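Local coordinates for protein alpha-galactosidase (Umbelopsis vinacea, PDB 3A5V) that probably hydrolyses terminal alpha-galactosyl linkages, as a tetrameric, N-glycosylated alpha-galactosidase of glycoside hydrolase family 27, at residues Asn152-Asn155 and Pro160-Tyr163; Ile105-Tyr110 and Leu126-Cys131. All blocks are in the same frame, centred on the assembly; numbering follows the deposited sequence. Where two conformers were deposited one is given.

Contact 1: residues Asn152-Asn155 and Pro160-Tyr163; sequences NALN and PMLY. With NAG (2-acetamido-2-deoxy-beta-D-glucopyranose), chain B.
The backbone oxygen Leu154 O accepts a hydrogen bond from Thr157 OG1, and the methyl Met161 CE comes within 3.8 Å of Leu154 O. The site lies in the beta-alpha-beta unit of the beta/alpha barrel, where helix 140-156 turns back into strand 162-165. The contact across it is apolar and buried. With CG anti to its carbonyl carbon (chi1 -62°), Leu154 extends toward the strand and sends one methyl to each of two partners. CD2 meets the end of Met161, with Leu154 CD2 to Met161 CE at 3.7 Å. The Met161 chain bends at chi3, which swings CE back to the helix. Leu154 CD1 lies over one face of the Tyr163 ring, in a CH-pi contact 4.1 Å from its centroid and 27° off the normal. Without the branched end of Leu154, as with an alanine here, that face and the Met161 methyl would probably lose their partner from the helix. Tyr163 OH is hydrogen-bonded to Tyr147 O, farther back on the same helix, which fixes the far end of the ring. The neighbouring Asn155 points away from the strand and carries an N-linked glycan. Thr157 is the hydroxyl residue of its sequon. The covalent bond from Asn155 ND2 to NAG C1 is 1.4 Å.

Contact 2: residues Ile105-Tyr110 and Leu126-Cys131; sequences IASLGY and LKYDNC. With MAN (alpha-D-mannopyranose), chain C.
Tyr128 reaches from strand 125-129 of the beta/alpha barrel to Ser107, in the loop between strand 89-95 and helix 111-121. Its CB leaves the strand alongside the loop. CG is anti to the backbone N (chi1 -160°), and this carries the ring outward to the loop. Ser107 meets the ring at its edge, near the ring plane, with Tyr128 CE1 at 4.0 Å from Ser107 CB. The tip comes nearer, and Tyr128 OH is 3.7 Å from Ser107 CB. The contact is thus van der Waals packing. Met150 of helix 140-156 touches both residues. Ser107 OG is hydrogen-bonded to Ser94 OG and to Asp114 OD2. A type II turn runs from Ser107 to Tyr110, the N-cap of helix 111-121. Gly109 has a positive phi there (85°), which suits glycine. Ile105 CD1 lies 3.7 Å from MAN C6. Near the C-terminal end of the strand, where beta/alpha-barrel enzymes have their active site, Lys127 NZ and, weakly, Asp129 OD2 are hydrogen-bonded to O2 of a Tris molecule, probably from the crystallisation liquor. Asp129 OD1 accepts a bond from Asn130 N on its anti side, 2.8 Å long, with the donor 23° out of the carboxylate plane.

Contact 2 comes first along the chain and closes before contact 1 opens, so the two stand in series. Their centres are 13 Å apart. Strand 125-129 belongs to contact 2, while helix 140-156 and the neighbouring parallel strand 162-165 carry contact 1. Together these three form one beta-alpha-beta unit of the barrel. The contacts also touch directly. Leu162 O and Leu126 N are 2.8 Å apart, probably hydrogen-bonded between the strands. Leu126 CD2 packs 3.9 Å from Leu154 CD1, and Tyr163 OH lies 3.3 Å from Tyr128 CD2. Side chains packed between sheet and helices thus link the glycosylated helix end, by way of Tyr163 and Tyr128, to the loop before helix 111-121.

Contact 1: residues Asn152-Asn155 and Pro160-Tyr163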
# COMPACT_ATOMS: atom_id res chain seq x y z
N ASN A 152 -9.29 -15.81 23.13
CA ASN A 152 -9.17 -17.15 23.72
C ASN A 152 -9.12 -17.06 25.25
O ASN A 152 -9.80 -17.83 25.93
CB ASN A 152 -7.91 -17.86 23.20
CG ASN A 152 -8.04 -18.36 21.76
OD1 ASN A 152 -7.04 -18.74 21.15
ND2 ASN A 152 -9.26 -18.38 21.22
N ALA A 153 -8.32 -16.12 25.76
CA ALA A 153 -8.21 -15.86 27.21
C ALA A 153 -9.57 -15.58 27.87
O ALA A 153 -9.90 -16.19 28.90
CB ALA A 153 -7.22 -14.72 27.50
N LEU A 154 -10.34 -14.66 27.29
CA LEU A 154 -11.70 -14.38 27.76
C LEU A 154 -12.59 -15.63 27.73
O LEU A 154 -13.23 -15.98 28.73
CB LEU A 154 -12.36 -13.25 26.94
CG LEU A 154 -11.68 -11.86 27.00
CD1 LEU A 154 -12.32 -10.94 25.96
CD2 LEU A 154 -11.76 -11.25 28.39
N ASN A 155 -12.61 -16.32 26.59
CA ASN A 155 -13.41 -17.52 26.45
C ASN A 155 -13.14 -18.57 27.55
O ASN A 155 -14.08 -19.15 28.12
CB ASN A 155 -13.18 -18.13 25.06
CG ASN A 155 -14.17 -19.24 24.76
OD1 ASN A 155 -13.87 -20.41 24.99
ND2 ASN A 155 -15.37 -18.86 24.30
N PRO A 160 -19.14 -15.19 30.11
CA PRO A 160 -19.45 -14.39 28.90
C PRO A 160 -19.01 -12.93 29.06
O PRO A 160 -19.47 -12.23 29.97
CB PRO A 160 -20.97 -14.48 28.79
CG PRO A 160 -21.33 -15.78 29.56
CD PRO A 160 -20.37 -15.75 30.72
N MET A 161 -18.10 -12.48 28.19
CA MET A 161 -17.64 -11.10 28.20
C MET A 161 -17.64 -10.55 26.77
O MET A 161 -17.00 -11.12 25.88
CB MET A 161 -16.23 -11.00 28.82
CG MET A 161 -16.20 -11.37 30.31
SD MET A 161 -14.59 -11.24 31.13
CE MET A 161 -14.02 -12.88 30.80
N LEU A 162 -18.38 -9.47 26.55
CA LEU A 162 -18.46 -8.87 25.22
C LEU A 162 -17.08 -8.33 24.82
O LEU A 162 -16.50 -7.53 25.53
CB LEU A 162 -19.53 -7.75 25.21
CG LEU A 162 -20.00 -7.27 23.83
CD1 LEU A 162 -21.40 -6.68 23.89
CD2 LEU A 162 -18.99 -6.27 23.21
N TYR A 163 -16.57 -8.78 23.68
CA TYR A 163 -15.21 -8.47 23.26
C TYR A 163 -15.23 -7.37 22.19
O TYR A 163 -15.56 -7.63 21.02
CB TYR A 163 -14.51 -9.75 22.75
CG TYR A 163 -13.01 -9.64 22.44
CD1 TYR A 163 -12.21 -8.66 23.03
CD2 TYR A 163 -12.40 -10.57 21.60
CE1 TYR A 163 -10.82 -8.59 22.76
CE2 TYR A 163 -11.02 -10.52 21.33
CZ TYR A 163 -10.24 -9.53 21.91
OH TYR A 163 -8.90 -9.49 21.61
C1 NAG B . -16.30 -19.94 24.04
C2 NAG B . -17.66 -19.36 24.47
C3 NAG B . -18.82 -20.24 24.00
C4 NAG B . -18.71 -20.65 22.53
C5 NAG B . -17.30 -21.17 22.25
C6 NAG B . -17.04 -21.52 20.78
C7 NAG B . -17.52 -18.02 26.54
C8 NAG B . -17.64 -18.05 28.04
N2 NAG B . -17.74 -19.19 25.92
O3 NAG B . -20.06 -19.58 24.22
O4 NAG B . -19.65 -21.68 22.30
O5 NAG B . -16.33 -20.21 22.64
O6 NAG B . -17.46 -20.42 19.99
O7 NAG B . -17.24 -16.96 25.96

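Contact 2: residues Ile105-Tyr110 and Leu126-Cys131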
# COMPACT_ATOMS: atom_id res chain seq x y z
N ILE A 105 -0.06 0.12 32.67
CA ILE A 105 0.23 -1.30 32.39
C ILE A 105 -0.91 -1.92 31.60
O ILE A 105 -2.08 -1.77 31.96
CB ILE A 105 0.48 -2.11 33.70
CG1 ILE A 105 1.60 -1.47 34.55
CG2 ILE A 105 0.76 -3.60 33.40
CD1 ILE A 105 2.98 -1.52 33.94
N ALA A 106 -0.56 -2.61 30.50
CA ALA A 106 -1.55 -3.27 29.63
C ALA A 106 -1.27 -4.78 29.50
O ALA A 106 -0.41 -5.32 30.20
CB ALA A 106 -1.59 -2.57 28.27
N SER A 107 -1.98 -5.46 28.60
CA SER A 107 -2.15 -6.92 28.71
C SER A 107 -1.37 -7.83 27.75
O SER A 107 -1.51 -9.05 27.85
CB SER A 107 -3.64 -7.28 28.63
OG SER A 107 -4.41 -6.49 29.54
N LEU A 108 -0.58 -7.27 26.83
CA LEU A 108 0.16 -8.13 25.88
C LEU A 108 1.07 -9.11 26.62
O LEU A 108 1.92 -8.68 27.40
CB LEU A 108 1.00 -7.29 24.90
CG LEU A 108 1.70 -8.04 23.76
CD1 LEU A 108 0.66 -8.59 22.77
CD2 LEU A 108 2.71 -7.11 23.05
N GLY A 109 0.88 -10.40 26.39
CA GLY A 109 1.67 -11.41 27.08
C GLY A 109 1.11 -11.79 28.44
O GLY A 109 1.59 -12.74 29.05
N TYR A 110 0.09 -11.07 28.90
CA TYR A 110 -0.59 -11.37 30.17
C TYR A 110 -2.07 -11.66 29.96
O TYR A 110 -2.86 -11.51 30.89
CB TYR A 110 -0.45 -10.19 31.15
CG TYR A 110 0.95 -9.96 31.65
CD1 TYR A 110 1.89 -9.29 30.86
CD2 TYR A 110 1.34 -10.40 32.93
CE1 TYR A 110 3.20 -9.09 31.31
CE2 TYR A 110 2.64 -10.19 33.40
CZ TYR A 110 3.56 -9.53 32.59
OH TYR A 110 4.84 -9.32 33.03
N LEU A 126 -15.17 -6.14 27.56
CA LEU A 126 -13.81 -5.62 27.44
C LEU A 126 -13.68 -4.75 26.20
O LEU A 126 -13.94 -5.22 25.08
CB LEU A 126 -12.78 -6.75 27.32
CG LEU A 126 -11.33 -6.32 27.02
CD1 LEU A 126 -10.67 -5.59 28.24
CD2 LEU A 126 -10.49 -7.51 26.64
N LYS A 127 -13.21 -3.51 26.39
CA LYS A 127 -12.69 -2.68 25.30
C LYS A 127 -11.16 -2.85 25.23
O LYS A 127 -10.45 -2.57 26.20
CB LYS A 127 -13.09 -1.21 25.49
CG LYS A 127 -12.39 -0.20 24.54
CD LYS A 127 -12.72 1.26 24.92
CE LYS A 127 -11.79 2.25 24.16
NZ LYS A 127 -12.05 3.66 24.61
N TYR A 128 -10.65 -3.26 24.08
CA TYR A 128 -9.26 -3.73 23.98
C TYR A 128 -8.50 -2.96 22.89
O TYR A 128 -8.69 -3.17 21.69
CB TYR A 128 -9.27 -5.25 23.75
CG TYR A 128 -7.99 -5.96 24.10
CD1 TYR A 128 -7.32 -5.69 25.30
CD2 TYR A 128 -7.47 -6.95 23.25
CE1 TYR A 128 -6.14 -6.35 25.62
CE2 TYR A 128 -6.29 -7.62 23.57
CZ TYR A 128 -5.64 -7.31 24.75
OH TYR A 128 -4.48 -7.98 25.08
N ASP A 129 -7.66 -2.03 23.35
CA ASP A 129 -6.99 -1.02 22.53
C ASP A 129 -5.77 -1.59 21.75
O ASP A 129 -5.47 -2.78 21.81
CB ASP A 129 -6.56 0.15 23.44
CG ASP A 129 -6.70 1.52 22.78
OD1 ASP A 129 -6.57 1.63 21.54
OD2 ASP A 129 -6.92 2.49 23.53
N ASN A 130 -5.08 -0.70 21.04
CA ASN A 130 -4.04 -1.08 20.08
C ASN A 130 -2.77 -0.25 20.28
O ASN A 130 -1.88 -0.25 19.42
CB ASN A 130 -4.59 -0.90 18.65
CG ASN A 130 -3.69 -1.52 17.58
OD1 ASN A 130 -3.08 -2.59 17.78
ND2 ASN A 130 -3.63 -0.87 16.42
N CYS A 131 -2.67 0.44 21.42
CA CYS A 131 -1.44 1.19 21.71
C CYS A 131 -0.29 0.29 22.17
O CYS A 131 -0.52 -0.71 22.85
CB CYS A 131 -1.68 2.28 22.75
SG CYS A 131 -2.50 3.75 22.05
C1 MAN C . 4.38 5.16 36.28
C2 MAN C . 3.35 6.22 35.88
C3 MAN C . 1.93 5.66 35.92
C4 MAN C . 1.81 4.29 35.25
C5 MAN C . 2.99 3.37 35.61
C6 MAN C . 2.98 2.06 34.81
O2 MAN C . 3.62 6.72 34.58
O3 MAN C . 1.04 6.56 35.28
O4 MAN C . 0.60 3.71 35.69
O5 MAN C . 4.24 4.03 35.44
O6 MAN C . 3.20 2.31 33.44